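Long-range contacts in oxidoreductase, 2OG-Fe(II) oxygenase family (Burkholderia pseudomallei, PDB 6N1F), which binds iron and probably acts as an oxidoreductase of the iron- and 2-oxoglutarate-dependent oxygenase family: residues Val182-Gly187 with Arg208-Thr213; Ala25-Arg30 with Pro189-Ala194; Val46-Leu51 with Thr199-Ser204. All coordinates share one frame; numbering follows the deposited sequence. Where two conformers were deposited one is given.

Interaction 1: Val182-Gly187 with Arg208-Thr213. With FE (Fe (III) ion), chain E.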
ATOM      1  N   VAL A 182       4.402  -5.275   9.445  1.00 20.50           N
ATOM      2  CA  VAL A 182       5.467  -6.241   9.687  1.00 18.07           C
ATOM      3  C   VAL A 182       5.534  -7.232   8.537  1.00 25.38           C
ATOM      4  O   VAL A 182       4.536  -7.892   8.223  1.00 26.06           O
ATOM      5  CB  VAL A 182       5.267  -6.982  11.013  1.00 18.21           C
ATOM      6  CG1 VAL A 182       6.449  -7.881  11.268  1.00 25.00           C
ATOM      7  CG2 VAL A 182       5.084  -5.977  12.145  1.00 16.91           C
ATOM      8  N   VAL A 183       6.728  -7.372   7.951  1.00 20.68           N
ATOM      9  CA  VAL A 183       7.026  -8.336   6.899  1.00 22.76           C
ATOM     10  C   VAL A 183       7.828  -9.482   7.489  1.00 30.11           C
ATOM     11  O   VAL A 183       8.763  -9.261   8.274  1.00 26.27           O
ATOM     12  CB  VAL A 183       7.816  -7.678   5.750  1.00 28.73           C
ATOM     13  CG1 VAL A 183       8.045  -8.669   4.621  1.00 31.17           C
ATOM     14  CG2 VAL A 183       7.121  -6.430   5.263  1.00 24.82           C
ATOM     15  N   HIS A 184       7.490 -10.709   7.078  1.00 28.56           N
ATOM     16  CA  HIS A 184       8.105 -11.940   7.570  1.00 30.41           C
ATOM     17  C   HIS A 184       8.757 -12.717   6.428  1.00 33.72           C
ATOM     18  O   HIS A 184       8.257 -13.772   6.011  1.00 38.42           O
ATOM     19  CB  HIS A 184       7.066 -12.812   8.271  1.00 30.10           C
ATOM     20  CG  HIS A 184       6.495 -12.189   9.505  1.00 28.06           C
ATOM     21  ND1 HIS A 184       6.861 -12.587  10.769  1.00 31.17           N
ATOM     22  CD2 HIS A 184       5.598 -11.192   9.670  1.00 28.45           C
ATOM     23  CE1 HIS A 184       6.211 -11.866  11.663  1.00 27.42           C
ATOM     24  NE2 HIS A 184       5.436 -11.012  11.023  1.00 26.17           N
ATOM     25  N   PRO A 185       9.892 -12.245   5.923  1.00 35.77           N
ATOM     26  CA  PRO A 185      10.592 -12.997   4.875  1.00 40.51           C
ATOM     27  C   PRO A 185      11.095 -14.331   5.403  1.00 43.43           C
ATOM     28  O   PRO A 185      11.524 -14.442   6.554  1.00 41.20           O
ATOM     29  CB  PRO A 185      11.751 -12.076   4.490  1.00 42.27           C
ATOM     30  CG  PRO A 185      11.991 -11.264   5.708  1.00 43.75           C
ATOM     31  CD  PRO A 185      10.668 -11.084   6.387  1.00 35.16           C
ATOM     32  N   GLN A 186      11.035 -15.349   4.544  1.00 48.39           N
ATOM     33  CA  GLN A 186      11.463 -16.687   4.932  1.00 46.95           C
ATOM     34  C   GLN A 186      12.901 -16.661   5.438  1.00 51.67           C
ATOM     35  O   GLN A 186      13.793 -16.102   4.790  1.00 50.66           O
ATOM     36  CB  GLN A 186      11.329 -17.646   3.751  1.00 46.68           C
ATOM     37  N   GLY A 187      13.110 -17.239   6.618  1.00 44.16           N
ATOM     38  CA  GLY A 187      14.451 -17.395   7.162  1.00 50.25           C
ATOM     39  C   GLY A 187      15.166 -16.096   7.462  1.00 48.44           C
ATOM     40  O   GLY A 187      16.371 -15.978   7.206  1.00 54.00           O
ATOM     41  N   ARG A 208       5.170 -12.834   3.174  1.00 40.31           N
ATOM     42  CA  ARG A 208       4.069 -12.720   4.114  1.00 35.23           C
ATOM     43  C   ARG A 208       4.216 -11.436   4.920  1.00 30.87           C
ATOM     44  O   ARG A 208       5.331 -11.003   5.221  1.00 30.90           O
ATOM     45  CB  ARG A 208       4.057 -13.946   5.032  1.00 38.20           C
ATOM     46  CG  ARG A 208       3.817 -15.263   4.307  1.00 48.38           C
ATOM     47  CD  ARG A 208       3.975 -16.488   5.225  1.00 59.92           C
ATOM     48  NE  ARG A 208       2.899 -16.642   6.212  1.00 70.80           N
ATOM     49  CZ  ARG A 208       1.679 -17.107   5.936  1.00 72.74           C
ATOM     50  NH1 ARG A 208       1.361 -17.449   4.695  1.00 77.24           N
ATOM     51  NH2 ARG A 208       0.768 -17.221   6.899  1.00 68.55           N
ATOM     52  N   HIS A 209       3.090 -10.805   5.251  1.00 30.29           N
ATOM     53  CA  HIS A 209       3.132  -9.569   6.029  1.00 25.95           C
ATOM     54  C   HIS A 209       1.827  -9.380   6.794  1.00 29.61           C
ATOM     55  O   HIS A 209       0.833 -10.071   6.557  1.00 27.89           O
ATOM     56  CB  HIS A 209       3.403  -8.348   5.150  1.00 25.26           C
ATOM     57  CG  HIS A 209       2.376  -8.132   4.091  1.00 48.69           C
ATOM     58  ND1 HIS A 209       2.635  -8.345   2.753  1.00 54.89           N
ATOM     59  CD2 HIS A 209       1.087  -7.725   4.168  1.00 51.78           C
ATOM     60  CE1 HIS A 209       1.551  -8.073   2.052  1.00 57.10           C
ATOM     61  NE2 HIS A 209       0.597  -7.694   2.885  1.00 60.86           N
ATOM     62  N   GLU A 210       1.836  -8.402   7.700  1.00 23.98           N
ATOM     63  CA  GLU A 210       0.740  -8.214   8.637  1.00 24.13           C
ATOM     64  C   GLU A 210       0.807  -6.808   9.196  1.00 28.39           C
ATOM     65  O   GLU A 210       1.861  -6.163   9.199  1.00 20.34           O
ATOM     66  CB  GLU A 210       0.824  -9.212   9.796  1.00 25.47           C
ATOM     67  CG  GLU A 210       1.941  -8.847  10.749  1.00 25.97           C
ATOM     68  CD  GLU A 210       2.000  -9.716  12.005  1.00 39.55           C
ATOM     69  OE1 GLU A 210       0.937 -10.158  12.485  1.00 43.46           O
ATOM     70  OE2 GLU A 210       3.120  -9.943  12.512  1.00 33.07           O
ATOM     71  N   VAL A 211      -0.321  -6.356   9.721  1.00 23.65           N
ATOM     72  CA  VAL A 211      -0.379  -5.123  10.486  1.00 21.66           C
ATOM     73  C   VAL A 211      -0.705  -5.499  11.924  1.00 26.80           C
ATOM     74  O   VAL A 211      -1.685  -6.210  12.174  1.00 27.02           O
ATOM     75  CB  VAL A 211      -1.414  -4.150   9.898  1.00 20.47           C
ATOM     76  CG1 VAL A 211      -1.413  -2.844  10.680  1.00 18.95           C
ATOM     77  CG2 VAL A 211      -1.134  -3.896   8.400  1.00 21.07           C
ATOM     78  N   ARG A 212       0.132  -5.062  12.864  1.00 31.26           N
ATOM     79  CA  ARG A 212      -0.088  -5.421  14.255  1.00 26.49           C
ATOM     80  C   ARG A 212      -1.147  -4.520  14.880  1.00 28.49           C
ATOM     81  O   ARG A 212      -1.554  -3.494  14.318  1.00 21.75           O
ATOM     82  CB  ARG A 212       1.216  -5.369  15.053  1.00 24.59           C
ATOM     83  CG  ARG A 212       2.222  -6.380  14.552  1.00 34.12           C
ATOM     84  CD  ARG A 212       3.457  -6.462  15.412  1.00 37.47           C
ATOM     85  NE  ARG A 212       4.243  -7.643  15.063  1.00 38.60           N
ATOM     86  CZ  ARG A 212       5.508  -7.839  15.423  1.00 39.17           C
ATOM     87  NH1 ARG A 212       6.158  -6.918  16.129  1.00 38.63           N
ATOM     88  NH2 ARG A 212       6.129  -8.950  15.058  1.00 30.56           N
ATOM     89  N   THR A 213      -1.596  -4.937  16.063  1.00 24.35           N
ATOM     90  CA  THR A 213      -2.762  -4.358  16.711  1.00 24.83           C
ATOM     91  C   THR A 213      -2.675  -2.844  16.764  1.00 27.76           C
ATOM     92  O   THR A 213      -1.641  -2.282  17.134  1.00 27.49           O
ATOM     93  CB  THR A 213      -2.887  -4.923  18.132  1.00 26.99           C
ATOM     94  OG1 THR A 213      -2.780  -6.341  18.069  1.00 40.49           O
ATOM     95  CG2 THR A 213      -4.227  -4.559  18.735  1.00 27.80           C
TER
HETATM   96 FE    FE E 300      -1.385  -7.163   2.208  0.90 52.11          FE
HETATM   97  O   HOH W   1       7.074 -14.706   3.714  1.00 40.79           O
HETATM   98  O   HOH W   2      -1.960  -5.599   4.098  1.00 44.42           O
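V182 and E210 form an antiparallel hydrogen-bonded pair where strands 182-184 and 208-211 run at 157° to each other: V182 N gives an almost straight bond to E210 O (2.7 Å), while the return bond from E210 N to V182 O (2.8 Å) is clearly bent. One step on, V183 and H209 make a non-hydrogen-bonded pair, and H209 CA comes to 3.1 Å from V182 O. A water joins H184 O to R208 N. On the face that carries V182, H184 and E210, the histidine donates from NE2 to E210 OE2 (3.0 Å). The donor approaches from above the carboxylate plane, 41° out of it, and ring and carboxylate planes are steeply inclined. E210 gets there with CG wedged between its backbone N and carbonyl carbon (chi1 73°) and then an extended chain. V182 CG2 lies over one face of the R212 guanidinium, toward its rim, 3.5 Å from R212 NE. The same NE is in long salt-bridge range of E210 OE2, but NH2 finds its main partner in E26. The opposite face belongs to V183 and H209. The H209 ring leads away from V183 to the iron, which NE2 binds at 2.2 Å alongside a water, H155 and D157. This is the two-histidine, one-carboxylate facial triad of the double-stranded beta-helix oxygenases, with H209 as the distal histidine after the His-X-Asp motif.

Interaction 2: Ala25-Arg30 with Pro189-Ala194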
ATOM      1  N   ALA A  25      14.064 -11.602  18.102  1.00 53.07           N
ATOM      2  CA  ALA A  25      14.714 -10.437  17.525  1.00 45.78           C
ATOM      3  C   ALA A  25      13.930  -9.951  16.313  1.00 38.44           C
ATOM      4  O   ALA A  25      13.467 -10.748  15.493  1.00 34.84           O
ATOM      5  CB  ALA A  25      16.155 -10.750  17.124  1.00 40.81           C
ATOM      6  N   GLU A  26      13.775  -8.645  16.202  1.00 32.44           N
ATOM      7  CA  GLU A  26      13.076  -8.073  15.060  1.00 30.68           C
ATOM      8  C   GLU A  26      13.832  -6.844  14.581  1.00 28.16           C
ATOM      9  O   GLU A  26      14.349  -6.066  15.387  1.00 28.11           O
ATOM     10  CB  GLU A  26      11.612  -7.751  15.414  1.00 32.02           C
ATOM     11  CG  GLU A  26      10.770  -9.019  15.584  1.00 34.84           C
ATOM     12  CD  GLU A  26       9.332  -8.763  15.985  1.00 37.01           C
ATOM     13  OE1 GLU A  26       8.999  -7.629  16.384  1.00 36.71           O
ATOM     14  OE2 GLU A  26       8.534  -9.714  15.911  1.00 41.60           O
ATOM     15  N   LEU A  27      13.919  -6.692  13.264  1.00 26.58           N
ATOM     16  CA  LEU A  27      14.683  -5.611  12.654  1.00 25.71           C
ATOM     17  C   LEU A  27      13.750  -4.421  12.432  1.00 26.95           C
ATOM     18  O   LEU A  27      12.809  -4.497  11.633  1.00 25.79           O
ATOM     19  CB  LEU A  27      15.319  -6.101  11.351  1.00 25.60           C
ATOM     20  CG  LEU A  27      16.318  -5.172  10.648  1.00 26.03           C
ATOM     21  CD1 LEU A  27      17.490  -4.822  11.572  1.00 25.77           C
ATOM     22  CD2 LEU A  27      16.819  -5.807   9.351  1.00 23.69           C
ATOM     23  N   HIS A  28      13.981  -3.328  13.158  1.00 23.60           N
ATOM     24  CA  HIS A  28      13.148  -2.140  13.013  1.00 27.61           C
ATOM     25  C   HIS A  28      13.800  -1.175  12.024  1.00 27.54           C
ATOM     26  O   HIS A  28      15.012  -0.950  12.071  1.00 27.98           O
ATOM     27  CB  HIS A  28      12.921  -1.453  14.361  1.00 24.65           C
ATOM     28  CG  HIS A  28      12.080  -2.247  15.320  1.00 29.51           C
ATOM     29  ND1 HIS A  28      11.015  -1.699  16.000  1.00 29.08           N
ATOM     30  CD2 HIS A  28      12.158  -3.538  15.726  1.00 28.20           C
ATOM     31  CE1 HIS A  28      10.470  -2.617  16.778  1.00 39.49           C
ATOM     32  NE2 HIS A  28      11.139  -3.745  16.622  1.00 30.83           N
ATOM     33  N   PHE A  29      12.993  -0.626  11.125  1.00 25.32           N
ATOM     34  CA  PHE A  29      13.456   0.262  10.066  1.00 23.75           C
ATOM     35  C   PHE A  29      12.889   1.653  10.291  1.00 24.05           C
ATOM     36  O   PHE A  29      11.721   1.800  10.664  1.00 28.73           O
ATOM     37  CB  PHE A  29      13.000  -0.223   8.680  1.00 22.50           C
ATOM     38  CG  PHE A  29      13.763  -1.408   8.150  1.00 30.04           C
ATOM     39  CD1 PHE A  29      14.834  -1.231   7.293  1.00 25.68           C
ATOM     40  CD2 PHE A  29      13.390  -2.702   8.488  1.00 32.02           C
ATOM     41  CE1 PHE A  29      15.534  -2.330   6.802  1.00 27.28           C
ATOM     42  CE2 PHE A  29      14.086  -3.798   7.997  1.00 28.52           C
ATOM     43  CZ  PHE A  29      15.162  -3.608   7.156  1.00 22.35           C
ATOM     44  N   ARG A  30      13.718   2.667  10.068  1.00 22.92           N
ATOM     45  CA  ARG A  30      13.253   4.040   9.967  1.00 26.55           C
ATOM     46  C   ARG A  30      13.009   4.343   8.488  1.00 26.28           C
ATOM     47  O   ARG A  30      13.273   3.507   7.624  1.00 20.77           O
ATOM     48  CB  ARG A  30      14.274   4.989  10.593  1.00 28.03           C
ATOM     49  N   PRO A 189      14.792 -12.394  10.346  1.00 40.39           N
ATOM     50  CA  PRO A 189      13.982 -11.711  11.345  1.00 33.90           C
ATOM     51  C   PRO A 189      12.847 -10.969  10.676  1.00 33.11           C
ATOM     52  O   PRO A 189      12.960 -10.545   9.510  1.00 28.40           O
ATOM     53  CB  PRO A 189      14.976 -10.744  12.006  1.00 29.33           C
ATOM     54  CG  PRO A 189      16.313 -11.339  11.727  1.00 39.07           C
ATOM     55  CD  PRO A 189      16.200 -11.969  10.391  1.00 37.53           C
ATOM     56  N   PRO A 190      11.725 -10.791  11.369  1.00 32.88           N
ATOM     57  CA  PRO A 190      10.684  -9.886  10.869  1.00 24.51           C
ATOM     58  C   PRO A 190      11.225  -8.471  10.696  1.00 33.95           C
ATOM     59  O   PRO A 190      12.064  -8.009  11.474  1.00 22.85           O
ATOM     60  CB  PRO A 190       9.609  -9.940  11.962  1.00 25.42           C
ATOM     61  CG  PRO A 190       9.894 -11.171  12.750  1.00 31.32           C
ATOM     62  CD  PRO A 190      11.365 -11.413  12.653  1.00 35.61           C
ATOM     63  N   ASN A 191      10.732  -7.784   9.658  1.00 27.07           N
ATOM     64  CA  ASN A 191      11.042  -6.378   9.389  1.00 23.35           C
ATOM     65  C   ASN A 191       9.863  -5.508   9.812  1.00 23.12           C
ATOM     66  O   ASN A 191       8.774  -5.609   9.236  1.00 22.84           O
ATOM     67  CB  ASN A 191      11.355  -6.174   7.902  1.00 22.20           C
ATOM     68  CG  ASN A 191      12.465  -7.082   7.420  1.00 25.89           C
ATOM     69  OD1 ASN A 191      13.372  -7.410   8.178  1.00 33.46           O
ATOM     70  ND2 ASN A 191      12.394  -7.507   6.171  1.00 28.59           N
ATOM     71  N   VAL A 192      10.086  -4.637  10.793  1.00 22.52           N
ATOM     72  CA  VAL A 192       9.025  -3.867  11.433  1.00 23.18           C
ATOM     73  C   VAL A 192       9.087  -2.425  10.949  1.00 24.01           C
ATOM     74  O   VAL A 192      10.141  -1.782  11.040  1.00 23.11           O
ATOM     75  CB  VAL A 192       9.146  -3.920  12.967  1.00 22.64           C
ATOM     76  CG1 VAL A 192       8.041  -3.082  13.618  1.00 17.03           C
ATOM     77  CG2 VAL A 192       9.090  -5.343  13.446  1.00 18.77           C
ATOM     78  N   PHE A 193       7.950  -1.903  10.486  1.00 17.82           N
ATOM     79  CA  PHE A 193       7.851  -0.535   9.990  1.00 22.44           C
ATOM     80  C   PHE A 193       6.726   0.162  10.730  1.00 16.42           C
ATOM     81  O   PHE A 193       5.573  -0.268  10.644  1.00 20.71           O
ATOM     82  CB  PHE A 193       7.582  -0.493   8.480  1.00 29.29           C
ATOM     83  CG  PHE A 193       8.677  -1.089   7.657  1.00 27.34           C
ATOM     84  CD1 PHE A 193       9.612  -0.283   7.037  1.00 16.60           C
ATOM     85  CD2 PHE A 193       8.767  -2.463   7.504  1.00 25.64           C
ATOM     86  CE1 PHE A 193      10.622  -0.852   6.285  1.00 18.04           C
ATOM     87  CE2 PHE A 193       9.765  -3.032   6.768  1.00 23.23           C
ATOM     88  CZ  PHE A 193      10.704  -2.221   6.151  1.00 22.64           C
ATOM     89  N   ALA A 194       7.066   1.238  11.442  1.00 14.16           N
ATOM     90  CA  ALA A 194       6.105   2.111  12.102  1.00 22.43           C
ATOM     91  C   ALA A 194       5.864   3.325  11.216  1.00 25.17           C
ATOM     92  O   ALA A 194       6.777   4.139  11.047  1.00 30.72           O
ATOM     93  CB  ALA A 194       6.632   2.549  13.464  1.00 22.81           C
TER
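P189 meets the residues leading into strand 27-29, its CB 3.8 Å from A25 O. P190 follows with its ring across the E26 side chain at roughly a right angle; CG of the proline is 3.7 Å from CG of E26, and R212 is the partner of the carboxylate beyond. The P190 carbonyl begins the parallel pairing by accepting from L27 N (2.9 Å). N191 comes next, paired with L27 and on the same face of the sheet. Its CB sits 3.6 Å from F29 CE2, and OD1 lies in the plane of the phenyl ring, at its edge, with the amide turned almost perpendicular to it. V192 grips the neighbouring strand from both ends of its backbone: N donates to L27 O, and O accepts from F29 N in a longer bond of 3.1 Å. Its side chain stands beside H28, with CB almost exactly over the centre of the imidazole, 4.0 Å from the centroid, in a CH-pi contact. F193 returns to the face of N191. Its ring and that of F29 lie at 5° to each other yet are displaced in their planes, with little of one above the other; the closest touch is F193 CE1 to F29 CB at 3.4 Å. F29 CG, opposite its own carbonyl carbon (chi1 -75°), carries the ring to both N191 and F193. Across the two strands, therefore, direct polar bonding is confined to the backbone; side chains add apolar, CH-pi and ring contacts that hold 27-29 as the outermost strand of the sheet whose far edge carries H209.

Interaction 3: Val46-Leu51 with Thr199-Ser204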
ATOM      1  N   VAL A  46      16.123  -5.880   0.910  1.00 32.06           N
ATOM      2  CA  VAL A  46      15.261  -6.123   2.060  1.00 31.64           C
ATOM      3  C   VAL A  46      13.897  -6.645   1.621  1.00 36.31           C
ATOM      4  O   VAL A  46      13.326  -7.534   2.260  1.00 29.73           O
ATOM      5  CB  VAL A  46      15.129  -4.831   2.893  1.00 30.32           C
ATOM      6  CG1 VAL A  46      14.079  -4.986   3.962  1.00 33.14           C
ATOM      7  CG2 VAL A  46      16.458  -4.451   3.505  1.00 27.64           C
ATOM      8  N   GLY A  47      13.346  -6.104   0.538  1.00 23.76           N
ATOM      9  CA  GLY A  47      12.016  -6.471   0.105  1.00 23.55           C
ATOM     10  C   GLY A  47      10.951  -5.467   0.476  1.00 22.65           C
ATOM     11  O   GLY A  47       9.809  -5.608   0.025  1.00 28.25           O
ATOM     12  N   THR A  48      11.305  -4.446   1.256  1.00 20.67           N
ATOM     13  CA  THR A  48      10.385  -3.438   1.758  1.00 19.27           C
ATOM     14  C   THR A  48      11.180  -2.167   2.007  1.00 22.33           C
ATOM     15  O   THR A  48      12.325  -2.225   2.451  1.00 26.38           O
ATOM     16  CB  THR A  48       9.709  -3.897   3.059  1.00 25.54           C
ATOM     17  OG1 THR A  48       9.110  -5.174   2.845  1.00 26.04           O
ATOM     18  CG2 THR A  48       8.622  -2.915   3.478  1.00 23.70           C
ATOM     19  N   VAL A  49      10.580  -1.021   1.708  1.00 21.88           N
ATOM     20  CA  VAL A  49      11.196   0.265   1.997  1.00 16.91           C
ATOM     21  C   VAL A  49      10.097   1.246   2.386  1.00 15.99           C
ATOM     22  O   VAL A  49       8.987   1.194   1.845  1.00 24.31           O
ATOM     23  CB  VAL A  49      12.023   0.753   0.792  1.00 25.26           C
ATOM     24  CG1 VAL A  49      11.112   1.024  -0.413  1.00 23.32           C
ATOM     25  CG2 VAL A  49      12.812   1.973   1.160  1.00 30.78           C
HETATM   26  N   MSE A  50      10.397   2.112   3.354  1.00 15.63           N
HETATM   27  CA  MSE A  50       9.487   3.181   3.793  1.00 15.07           C
HETATM   28  C   MSE A  50      10.052   4.534   3.389  1.00 20.91           C
HETATM   29  O   MSE A  50      11.177   4.886   3.753  1.00 22.90           O
HETATM   30  CB  MSE A  50       9.272   3.153   5.319  1.00 17.53           C
HETATM   31  CG  MSE A  50       8.303   4.191   5.816  1.00 22.37           C
HETATM   32 SE   MSE A  50       7.679   3.733   7.617  1.00 32.38          SE
HETATM   33  CE  MSE A  50       9.392   3.830   8.590  1.00 20.87           C
ATOM     34  N   LEU A  51       9.268   5.292   2.644  1.00 19.72           N
ATOM     35  CA  LEU A  51       9.748   6.585   2.186  1.00 16.94           C
ATOM     36  C   LEU A  51       9.267   7.684   3.129  1.00 22.50           C
ATOM     37  O   LEU A  51       8.153   7.600   3.656  1.00 21.24           O
ATOM     38  CB  LEU A  51       9.247   6.859   0.771  1.00 14.62           C
ATOM     39  CG  LEU A  51       9.394   5.677  -0.194  1.00 23.64           C
ATOM     40  CD1 LEU A  51       8.646   5.943  -1.507  1.00 23.00           C
ATOM     41  CD2 LEU A  51      10.857   5.353  -0.459  1.00 25.76           C
ATOM     42  N   THR A 199       4.095   9.097   5.188  1.00 16.02           N
ATOM     43  CA  THR A 199       5.039   8.096   4.721  1.00 15.64           C
ATOM     44  C   THR A 199       4.350   7.125   3.769  1.00 17.47           C
ATOM     45  O   THR A 199       3.126   6.992   3.740  1.00 16.11           O
ATOM     46  CB  THR A 199       5.669   7.296   5.873  1.00 30.22           C
ATOM     47  OG1 THR A 199       4.670   6.494   6.518  1.00 26.60           O
ATOM     48  CG2 THR A 199       6.351   8.210   6.891  1.00 30.78           C
ATOM     49  N   VAL A 200       5.176   6.430   2.993  1.00 13.77           N
ATOM     50  CA  VAL A 200       4.740   5.516   1.949  1.00 19.77           C
ATOM     51  C   VAL A 200       5.605   4.268   2.047  1.00 23.77           C
ATOM     52  O   VAL A 200       6.838   4.356   2.039  1.00 22.53           O
ATOM     53  CB  VAL A 200       4.869   6.156   0.549  1.00 22.08           C
ATOM     54  CG1 VAL A 200       4.515   5.160  -0.530  1.00 24.28           C
ATOM     55  CG2 VAL A 200       4.001   7.408   0.449  1.00 15.73           C
ATOM     56  N   ILE A 201       4.968   3.111   2.152  1.00 18.63           N
ATOM     57  CA  ILE A 201       5.671   1.837   2.197  1.00 19.13           C
ATOM     58  C   ILE A 201       5.518   1.186   0.828  1.00 20.96           C
ATOM     59  O   ILE A 201       4.433   1.217   0.234  1.00 16.74           O
ATOM     60  CB  ILE A 201       5.136   0.943   3.342  1.00 16.77           C
ATOM     61  CG1 ILE A 201       5.426   1.610   4.695  1.00 20.74           C
ATOM     62  CG2 ILE A 201       5.753  -0.486   3.306  1.00 14.67           C
ATOM     63  CD1 ILE A 201       4.735   0.977   5.939  1.00 19.62           C
ATOM     64  N   VAL A 202       6.621   0.678   0.286  1.00 22.74           N
ATOM     65  CA  VAL A 202       6.616  -0.099  -0.946  1.00 24.35           C
ATOM     66  C   VAL A 202       7.159  -1.465  -0.586  1.00 22.82           C
ATOM     67  O   VAL A 202       8.192  -1.565   0.083  1.00 27.03           O
ATOM     68  CB  VAL A 202       7.464   0.552  -2.053  1.00 23.80           C
ATOM     69  CG1 VAL A 202       7.347  -0.254  -3.338  1.00 24.20           C
ATOM     70  CG2 VAL A 202       7.030   1.997  -2.290  1.00 17.53           C
ATOM     71  N   THR A 203       6.442  -2.512  -0.961  1.00 26.87           N
ATOM     72  CA  THR A 203       6.885  -3.831  -0.544  1.00 27.70           C
ATOM     73  C   THR A 203       6.594  -4.840  -1.641  1.00 30.15           C
ATOM     74  O   THR A 203       5.643  -4.685  -2.413  1.00 25.47           O
ATOM     75  CB  THR A 203       6.245  -4.235   0.810  1.00 21.80           C
ATOM     76  OG1 THR A 203       6.687  -5.548   1.165  1.00 28.05           O
ATOM     77  CG2 THR A 203       4.736  -4.231   0.743  1.00 24.46           C
ATOM     78  N   SER A 204       7.473  -5.840  -1.741  1.00 32.17           N
ATOM     79  CA  SER A 204       7.282  -6.945  -2.670  0.71 28.74           C
ATOM     80  C   SER A 204       6.258  -7.926  -2.121  1.00 32.39           C
ATOM     81  O   SER A 204       6.311  -8.307  -0.950  1.00 43.58           O
ATOM     82  CB  SER A 204       8.597  -7.681  -2.921  0.71 31.79           C
ATOM     83  OG  SER A 204       8.373  -8.839  -3.716  0.71 36.78           O
TER
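G47 opens the pairing by accepting S204 N at its carbonyl O (2.9 Å); it is the first residue after helix 36-45 to leave helical backbone angles. From there strands 48-51 and 200-204 run antiparallel, at 163°. V49 and V202 exchange two backbone bonds, and so do L51 and V200, where L51 N to V200 O is short (2.7 Å) and V200 N to L51 O long (3.3 Å). M50, a selenomethionine, can be traced outward between these pairs. Its CB lies 4.2 Å from I201 CG1, and CG, held anti to the backbone N (chi1 -178°), is closer to the same carbon at 4.0 Å and also touches T199 CB and V200 O. Beyond CG the chain leaves I201: SE packs on the A194 carbonyl O, and after a bend about the last torsion the terminal CE reaches the backbone of R30. These two strands lie at one side of the large antiparallel sheet of the double-stranded beta-helix, 48-51 being its outermost strand and 200-204 joining it to 166-171. The two faces of the pair are used differently. V49, L51, V200 and V202 point to one, where V49 CG1 rests on V202 CB, and helix 120-130 covers it through F125 and M129 on L51 and F126 and F130 on V202. T48, M50, I201 and T203 share the other, where F193 packs on the first three. There T48 and T203 stand side by side, T48 OG1 3.0 Å from T203 OG1, while T48 CG2 turns to I201 CG2 (3.8 Å). The T203 side chain lies about 5 Å from that of the iron ligand H209.

In the fold
Interactions 1 and 2 belong to one mixed sheet: strands 181-184 and 191-193 are neighbours in it, joined by a backbone bond between V183 and N191, and the R212-E26 salt bridge spans the two contacts. Interaction 3 lies in the other, larger sheet and is buried, its side chains mostly aliphatic with a pair of threonine hydroxyls. The two sheets meet where F193 CZ packs on T48 CG2 (3.5 Å) and V183 CG2 on T48 OG1 (3.4 Å). Interaction 2, nearer the surface, relies on prolines and aromatic rings. Interaction 1 is partly buried and is the one with a side-chain hydrogen bond between ionisable groups across its strands, H184 to E210; it alone supplies an iron ligand.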